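Local coordinates for AgaA (PDB 6HLX), which binds the opine agropinic acid as the periplasmic substrate-binding protein of an ABC transporter that imports it into Agrobacterium, at residues P47-S52 against D179-G184; G35-G40 against A126-L131; N414-K419 against Y433-D438. One frame throughout, in Å; residues are numbered along the deposited sequence.

Contact 1 of 3, residues P47-S52 against D179-G184; sequences PELAES and DYYKKG. With SO4 (sulfate ion), chain V; SO4 (sulfate ion), chain T; ACT (acetate ion), chain K.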
# COMPACT_ATOMS: atom_id res chain seq x y z
N PRO A 47 -17.02 5.25 10.03
CA PRO A 47 -17.06 6.72 10.11
C PRO A 47 -16.13 7.16 11.25
O PRO A 47 -16.32 6.79 12.43
CB PRO A 47 -18.55 7.00 10.38
CG PRO A 47 -19.05 5.80 11.10
CD PRO A 47 -18.22 4.62 10.62
N GLU A 48 -15.07 7.87 10.89
CA GLU A 48 -14.04 8.28 11.85
C GLU A 48 -14.20 9.76 12.17
O GLU A 48 -15.07 10.08 12.97
CB GLU A 48 -12.62 7.88 11.36
CG GLU A 48 -12.42 6.36 11.36
CD GLU A 48 -12.36 5.64 12.70
OE1 GLU A 48 -12.00 6.27 13.72
OE2 GLU A 48 -12.65 4.42 12.72
N LEU A 49 -13.43 10.67 11.53
CA LEU A 49 -13.68 12.10 11.81
C LEU A 49 -15.04 12.58 11.26
O LEU A 49 -15.60 13.58 11.74
CB LEU A 49 -12.54 12.96 11.32
CG LEU A 49 -11.21 12.69 12.01
CD1 LEU A 49 -10.10 13.52 11.37
CD2 LEU A 49 -11.30 12.97 13.54
N ALA A 50 -15.58 11.85 10.28
CA ALA A 50 -16.95 12.10 9.81
C ALA A 50 -17.84 11.15 10.64
O ALA A 50 -17.64 9.94 10.59
CB ALA A 50 -17.08 11.78 8.32
N GLU A 51 -18.76 11.69 11.44
CA GLU A 51 -19.72 10.85 12.19
C GLU A 51 -20.72 10.17 11.22
O GLU A 51 -21.28 9.11 11.50
CB GLU A 51 -20.50 11.70 13.18
CG GLU A 51 -21.34 10.89 14.13
CD GLU A 51 -21.87 11.67 15.31
OE1 GLU A 51 -22.49 11.04 16.19
OE2 GLU A 51 -21.67 12.91 15.35
N SER A 52 -21.00 10.85 10.11
CA SER A 52 -21.87 10.32 9.07
C SER A 52 -21.51 10.96 7.76
O SER A 52 -20.89 12.04 7.74
CB SER A 52 -23.34 10.59 9.39
OG SER A 52 -23.72 11.87 8.93
N ASP A 179 -8.08 12.41 25.01
CA ASP A 179 -9.24 13.08 24.41
C ASP A 179 -9.69 12.45 23.09
O ASP A 179 -10.54 13.03 22.40
CB ASP A 179 -8.99 14.59 24.27
CG ASP A 179 -9.11 15.37 25.58
OD1 ASP A 179 -9.61 14.78 26.58
OD2 ASP A 179 -8.74 16.55 25.59
N TYR A 180 -9.18 11.22 22.77
CA TYR A 180 -9.61 10.49 21.56
C TYR A 180 -11.12 10.20 21.67
O TYR A 180 -11.65 10.02 22.77
CB TYR A 180 -8.82 9.20 21.43
CG TYR A 180 -9.12 8.39 20.19
CD1 TYR A 180 -8.98 8.95 18.92
CD2 TYR A 180 -9.47 7.05 20.27
CE1 TYR A 180 -9.17 8.19 17.77
CE2 TYR A 180 -9.66 6.28 19.13
CZ TYR A 180 -9.55 6.86 17.88
OH TYR A 180 -9.70 6.09 16.76
N TYR A 181 -11.82 10.23 20.52
CA TYR A 181 -13.29 10.15 20.51
C TYR A 181 -13.92 8.77 20.73
O TYR A 181 -15.15 8.70 20.87
CB TYR A 181 -13.86 10.77 19.23
CG TYR A 181 -13.24 10.23 17.96
CD1 TYR A 181 -13.71 9.06 17.37
CD2 TYR A 181 -12.19 10.90 17.33
CE1 TYR A 181 -13.15 8.56 16.20
CE2 TYR A 181 -11.62 10.41 16.15
CZ TYR A 181 -12.09 9.24 15.60
OH TYR A 181 -11.53 8.79 14.42
N LYS A 182 -13.13 7.68 20.77
CA LYS A 182 -13.71 6.35 21.00
C LYS A 182 -13.55 5.97 22.46
O LYS A 182 -12.44 6.00 23.00
CB LYS A 182 -13.05 5.30 20.11
CG LYS A 182 -13.26 5.54 18.62
CD LYS A 182 -12.70 4.41 17.79
CE LYS A 182 -12.81 4.71 16.31
NZ LYS A 182 -12.30 3.57 15.46
N LYS A 183 -14.68 5.62 23.13
CA LYS A 183 -14.67 5.23 24.54
C LYS A 183 -13.80 3.98 24.76
O LYS A 183 -13.88 3.03 23.99
CB LYS A 183 -16.13 4.96 25.00
CG LYS A 183 -16.27 4.86 26.51
CD LYS A 183 -17.65 4.35 26.92
CE LYS A 183 -18.00 4.64 28.36
NZ LYS A 183 -17.10 3.96 29.33
N GLY A 184 -12.94 4.04 25.77
CA GLY A 184 -12.05 2.94 26.14
C GLY A 184 -10.93 2.66 25.17
O GLY A 184 -10.29 1.60 25.23
S SO4 V . -4.37 14.26 26.17
O1 SO4 V . -3.77 12.89 26.21
O2 SO4 V . -4.23 14.90 27.53
O3 SO4 V . -5.82 14.20 25.87
O4 SO4 V . -3.65 15.08 25.19
S SO4 T . -12.87 7.17 28.08
O1 SO4 T . -12.14 7.74 29.22
O2 SO4 T . -14.15 6.63 28.53
O3 SO4 T . -13.11 8.23 27.10
O4 SO4 T . -12.07 6.11 27.47
C ACT K . -14.97 0.90 16.65
O ACT K . -14.87 -0.34 16.82
OXT ACT K . -14.25 1.58 15.88
CH3 ACT K . -16.06 1.64 17.46

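Contact 2 of 3, residues G35-G40 against A126-L131; sequences GLVNYG and AMIDYL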
# COMPACT_ATOMS: atom_id res chain seq x y z
N GLY A 35 -8.70 9.75 9.25
CA GLY A 35 -9.33 10.46 8.14
C GLY A 35 -10.80 10.66 8.41
O GLY A 35 -11.28 10.40 9.52
N LEU A 36 -11.56 11.10 7.38
CA LEU A 36 -13.01 11.25 7.50
C LEU A 36 -13.59 9.86 7.80
O LEU A 36 -14.47 9.70 8.63
CB LEU A 36 -13.59 11.79 6.19
CG LEU A 36 -13.25 13.25 5.91
CD1 LEU A 36 -13.52 13.61 4.44
CD2 LEU A 36 -13.96 14.18 6.91
N VAL A 37 -13.02 8.86 7.12
CA VAL A 37 -13.35 7.44 7.26
C VAL A 37 -12.04 6.64 7.26
O VAL A 37 -11.02 7.13 6.76
CB VAL A 37 -14.27 6.95 6.11
CG1 VAL A 37 -15.67 7.54 6.20
CG2 VAL A 37 -13.64 7.22 4.73
N ASN A 38 -12.07 5.44 7.82
CA ASN A 38 -10.93 4.51 7.74
C ASN A 38 -11.52 3.13 7.74
O ASN A 38 -12.64 2.95 8.21
CB ASN A 38 -9.99 4.68 8.92
CG ASN A 38 -9.16 5.94 8.82
OD1 ASN A 38 -9.40 6.92 9.53
ND2 ASN A 38 -8.17 5.96 7.91
N TYR A 39 -10.77 2.13 7.22
CA TYR A 39 -11.29 0.77 7.27
C TYR A 39 -11.27 0.23 8.70
O TYR A 39 -10.29 0.45 9.42
CB TYR A 39 -10.42 -0.13 6.38
CG TYR A 39 -10.67 0.09 4.90
CD1 TYR A 39 -11.84 -0.36 4.29
CD2 TYR A 39 -9.72 0.72 4.10
CE1 TYR A 39 -12.04 -0.22 2.92
CE2 TYR A 39 -9.92 0.89 2.73
CZ TYR A 39 -11.08 0.41 2.14
OH TYR A 39 -11.25 0.57 0.78
N GLY A 40 -12.31 -0.51 9.06
CA GLY A 40 -12.44 -1.23 10.32
C GLY A 40 -11.68 -2.55 10.19
O GLY A 40 -11.29 -2.94 9.08
N ALA A 126 -15.75 4.95 -5.74
CA ALA A 126 -14.58 4.57 -4.93
C ALA A 126 -14.03 5.72 -4.08
O ALA A 126 -13.06 5.53 -3.35
CB ALA A 126 -13.49 4.03 -5.83
N MET A 127 -14.60 6.93 -4.21
CA MET A 127 -14.10 8.10 -3.48
C MET A 127 -14.08 7.88 -1.98
O MET A 127 -13.10 8.26 -1.33
CB MET A 127 -14.92 9.36 -3.84
CG MET A 127 -14.39 10.66 -3.22
SD MET A 127 -12.62 10.95 -3.55
CE MET A 127 -12.61 11.13 -5.32
N ILE A 128 -15.15 7.27 -1.40
CA ILE A 128 -15.14 7.03 0.06
C ILE A 128 -13.95 6.12 0.45
O ILE A 128 -13.23 6.39 1.43
CB ILE A 128 -16.50 6.45 0.55
CG1 ILE A 128 -17.64 7.50 0.40
CG2 ILE A 128 -16.43 5.95 1.99
CD1 ILE A 128 -17.54 8.73 1.34
N ASP A 129 -13.68 5.10 -0.40
CA ASP A 129 -12.54 4.20 -0.14
C ASP A 129 -11.20 4.96 -0.21
O ASP A 129 -10.34 4.75 0.66
CB ASP A 129 -12.54 3.03 -1.11
CG ASP A 129 -13.73 2.11 -0.91
OD1 ASP A 129 -13.63 1.19 -0.09
OD2 ASP A 129 -14.76 2.31 -1.57
N TYR A 130 -11.03 5.85 -1.20
CA TYR A 130 -9.78 6.63 -1.29
C TYR A 130 -9.62 7.61 -0.12
O TYR A 130 -8.49 7.89 0.29
CB TYR A 130 -9.61 7.30 -2.66
CG TYR A 130 -9.18 6.31 -3.73
CD1 TYR A 130 -7.95 5.66 -3.66
CD2 TYR A 130 -9.99 6.05 -4.84
CE1 TYR A 130 -7.54 4.76 -4.65
CE2 TYR A 130 -9.58 5.17 -5.84
CZ TYR A 130 -8.36 4.52 -5.73
OH TYR A 130 -7.94 3.63 -6.70
N LEU A 131 -10.75 8.04 0.48
CA LEU A 131 -10.68 8.90 1.67
C LEU A 131 -10.26 8.12 2.92
O LEU A 131 -9.90 8.72 3.95
CB LEU A 131 -12.00 9.67 1.87
CG LEU A 131 -12.27 10.73 0.80
CD1 LEU A 131 -13.71 11.19 0.85
CD2 LEU A 131 -11.27 11.95 0.94
O HOH W 1 -10.20 11.34 4.85
O HOH W 2 -7.84 8.37 6.04

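Contact 3 of 3, residues N414-K419 against Y433-D438; sequences NDLLDK and YDAFVD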
# COMPACT_ATOMS: atom_id res chain seq x y z
N ASN A 414 -8.34 3.71 -19.98
CA ASN A 414 -8.84 4.88 -19.24
C ASN A 414 -10.36 4.96 -19.29
O ASN A 414 -11.01 5.19 -18.27
CB ASN A 414 -8.23 6.18 -19.77
CG ASN A 414 -6.75 6.33 -19.57
OD1 ASN A 414 -6.10 7.15 -20.24
ND2 ASN A 414 -6.18 5.57 -18.66
N ASP A 415 -10.92 4.79 -20.50
CA ASP A 415 -12.36 4.87 -20.74
C ASP A 415 -13.11 3.82 -19.95
O ASP A 415 -14.12 4.13 -19.32
CB ASP A 415 -12.67 4.79 -22.24
CG ASP A 415 -12.23 6.02 -23.00
OD1 ASP A 415 -11.98 7.06 -22.35
OD2 ASP A 415 -12.17 5.96 -24.25
N LEU A 416 -12.58 2.59 -19.93
CA LEU A 416 -13.20 1.49 -19.18
C LEU A 416 -13.12 1.76 -17.68
O LEU A 416 -14.12 1.58 -16.98
CB LEU A 416 -12.55 0.14 -19.52
CG LEU A 416 -12.93 -0.45 -20.89
CD1 LEU A 416 -11.95 -1.55 -21.28
CD2 LEU A 416 -14.39 -0.95 -20.92
N LEU A 417 -11.95 2.20 -17.18
CA LEU A 417 -11.88 2.49 -15.73
C LEU A 417 -12.79 3.65 -15.34
O LEU A 417 -13.42 3.61 -14.28
CB LEU A 417 -10.43 2.76 -15.31
CG LEU A 417 -9.47 1.55 -15.44
CD1 LEU A 417 -8.02 1.99 -15.35
CD2 LEU A 417 -9.81 0.42 -14.43
N ASP A 418 -12.88 4.68 -16.18
CA ASP A 418 -13.78 5.81 -15.92
C ASP A 418 -15.23 5.33 -15.86
O ASP A 418 -15.97 5.70 -14.94
CB ASP A 418 -13.59 6.92 -16.97
CG ASP A 418 -12.30 7.72 -16.79
OD1 ASP A 418 -11.75 7.70 -15.67
OD2 ASP A 418 -11.87 8.38 -17.75
N LYS A 419 -15.63 4.46 -16.81
CA LYS A 419 -16.99 3.93 -16.83
C LYS A 419 -17.25 3.05 -15.60
O LYS A 419 -18.32 3.15 -14.99
CB LYS A 419 -17.26 3.13 -18.13
CG LYS A 419 -18.74 2.85 -18.35
CD LYS A 419 -19.00 2.07 -19.64
CE LYS A 419 -20.48 1.76 -19.82
NZ LYS A 419 -20.72 0.91 -21.03
N TYR A 433 -15.34 -4.31 -15.93
CA TYR A 433 -14.05 -4.81 -15.44
C TYR A 433 -13.60 -6.07 -16.22
O TYR A 433 -12.40 -6.25 -16.43
CB TYR A 433 -14.04 -5.01 -13.92
CG TYR A 433 -14.13 -3.68 -13.21
CD1 TYR A 433 -13.05 -2.79 -13.22
CD2 TYR A 433 -15.32 -3.26 -12.62
CE1 TYR A 433 -13.14 -1.54 -12.60
CE2 TYR A 433 -15.41 -2.01 -11.99
CZ TYR A 433 -14.33 -1.15 -12.00
OH TYR A 433 -14.43 0.10 -11.46
N ASP A 434 -14.56 -6.90 -16.67
CA ASP A 434 -14.23 -8.08 -17.48
C ASP A 434 -13.59 -7.64 -18.82
O ASP A 434 -12.61 -8.25 -19.26
CB ASP A 434 -15.46 -8.95 -17.75
CG ASP A 434 -15.96 -9.74 -16.55
OD1 ASP A 434 -15.16 -9.97 -15.60
OD2 ASP A 434 -17.15 -10.11 -16.55
N ALA A 435 -14.14 -6.58 -19.46
CA ALA A 435 -13.57 -6.05 -20.70
C ALA A 435 -12.20 -5.40 -20.42
O ALA A 435 -11.27 -5.54 -21.21
CB ALA A 435 -14.52 -5.05 -21.35
N PHE A 436 -12.07 -4.73 -19.25
CA PHE A 436 -10.81 -4.10 -18.84
C PHE A 436 -9.72 -5.19 -18.74
O PHE A 436 -8.61 -4.99 -19.23
CB PHE A 436 -10.96 -3.37 -17.48
CG PHE A 436 -9.63 -3.22 -16.78
CD1 PHE A 436 -8.74 -2.20 -17.13
CD2 PHE A 436 -9.22 -4.15 -15.83
CE1 PHE A 436 -7.47 -2.12 -16.54
CE2 PHE A 436 -7.94 -4.08 -15.25
CZ PHE A 436 -7.09 -3.05 -15.60
N VAL A 437 -10.06 -6.34 -18.12
CA VAL A 437 -9.09 -7.42 -17.89
C VAL A 437 -8.49 -7.93 -19.22
O VAL A 437 -7.28 -8.12 -19.32
CB VAL A 437 -9.70 -8.55 -17.04
CG1 VAL A 437 -8.90 -9.84 -17.19
CG2 VAL A 437 -9.77 -8.15 -15.56
N ASP A 438 -9.33 -8.09 -20.26
CA ASP A 438 -8.84 -8.52 -21.59
C ASP A 438 -7.77 -7.54 -22.11
O ASP A 438 -6.72 -7.98 -22.59
CB ASP A 438 -10.01 -8.56 -22.58
CG ASP A 438 -11.02 -9.66 -22.29
OD1 ASP A 438 -10.76 -10.50 -21.40
OD2 ASP A 438 -12.06 -9.70 -22.99
O HOH W 3 -12.62 1.74 -12.46

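Contact 1 of 3, residues P47-S52 against D179-G184
The carboxylate of Glu48 is gripped at both oxygens by the loop 179-184. OE1 accepts the phenol proton of Tyr181 on its anti lone pair, Tyr181 OH to Glu48 OE1 2.7 Å. OE2 offers its syn lone pair to the ammonium group of Lys182 in a salt bridge, Lys182 NZ to Glu48 OE2 2.9 Å. Bent at chi2 (-69°), the Glu48 chain brings its carboxylate to the edge of the Tyr181 ring, OE1 near the ring plane. The two side chains cross at about a right angle, with the carboxylate and ring planes 49° apart. Ser46 adds a hydrogen bond to Glu48 OE2. Lys182 runs extended beyond CG; its NZ also lies 2.8 Å from OXT of an acetate, probably from the crystallisation liquor. Glu481 supplies it a second carboxylate, and together with Glu48 should favour the charged ammonium. Beside this polar cluster, Leu49 CD2 packs 3.7 Å from Tyr181 CE2. Between these two segments only side chains meet, the nearest CA atoms, of Glu48 and Tyr181, being 8.9 Å apart. Glu48 and Leu49 sit at the break in strand 45-55, just before a classic beta bulge in which Glu51 and Ser52 both face His65.

Contact 2 of 3, residues G35-G40 against A126-L131
Val37 and Tyr39 bring the edge strand 37-39 of the five-stranded antiparallel sheet against helix 127-131, an alpha/beta packing in which the two segments lie nearly perpendicular: their axes approach to 7.6 Å at 82°. Val37 can be followed outward. Its CB points toward the helix, and of the two methyls CG2 does the touching. With chi1 at -69°, CG1 lies anti to the carbonyl carbon and CG2 falls between the backbone N and that carbon. Val37 CG2 lies 3.4 Å from Ile128 O and also meets Ile128 CG2 and Leu131 CB, so one methyl rests on a backbone carbonyl and two side chains of the helix. Leu36 adds a looser apolar contact with Leu131, CD1 to CD1 4.3 Å. Phe64 of strand 61-66 touches both Ile128 and Leu131, continuing the apolar layer into the sheet.

The carbonyl oxygen of Leu131 accepts a hydrogen bond from a water that in turn accepts one from Leu36 N. A second water lies 3.0 Å from Leu131 O and accepts a weak bond from Asn38 ND2. The amide of Asn38 is steadied at its other end by Gly35 N, which reaches Asn38 OD1 at 2.9 Å in a nearly straight bond.

The direct polar bond of the contact lies at Tyr39, whose hydroxyl donates to Asp129. The Tyr39 and Asp129 side chains cross at about a right angle; the ring and carboxylate planes are 37° apart, and OD1 lies oblique to the ring. The same hydroxyl takes a hydrogen bond from Thr384 N, so it both donates and accepts. The short bond from Tyr39 OH to Asp129 OD1, 2.6 Å, uses the anti lone pair of that oxygen.

Contact 3 of 3, residues N414-K419 against Y433-D438
Leu416 and Leu417 supply the apolar side of this helix pair. Leu416 lies against backbone and short side chain: its CD1 is 3.7 Å from Phe436 CA, and its CD2 is 4.1 Å from Ala435 CB. This lets the helices come close at that level, where the CA atoms of Leu416 and Phe436 are 6.1 Å apart.

The aromatic contacts belong to Leu417. Its CD2 methyl makes a CH-pi contact over one face of the Phe436 ring, 4.2 Å from the centroid and 24° off the normal, displaced toward the rim. The same methyl meets the Tyr433 ring at its edge. With CG roughly anti to the backbone N (chi1 156°), the Phe436 ring lies beside Leu417.

Polar contact across the pair runs through one water, which donates to Leu417 O and accepts from Tyr433 OH at 2.6 Å; the hydroxyl is also hydrogen-bonded to Arg429.

The segment axes pass 9.4 Å apart at 158°, the geometry of an antiparallel helical hairpin formed by helices 411-422 and 426-443. Helix 388-393 flanks it: Tyr393 meets Phe436 edge-to-face and touches Leu417, while Leu389 touches both Tyr433 and Phe436.

Contacts 1 and 2 share a sheet. Strands 37-39 and 45-55 are neighbours in it, and the two contacts, with centres 14 Å apart, touch directly: Ala50 N lies 2.9 Å from Leu36 O and Leu49 N 3.0 Å from Gly35 O, both probable hydrogen bonds. Contact 3 comes later in sequence; its nearest atoms are about 7 Å from those of contact 2, without touching, and about 22 Å from those of contact 1. Glu54 and His65 together bind a zinc ion, about 12 Å from the Ile128 side chain, and the side chain of Leu49 is about 10 Å from that of His65. The agropinic acid pocket is a separate site. Contact 3 is remote from the annotated sites.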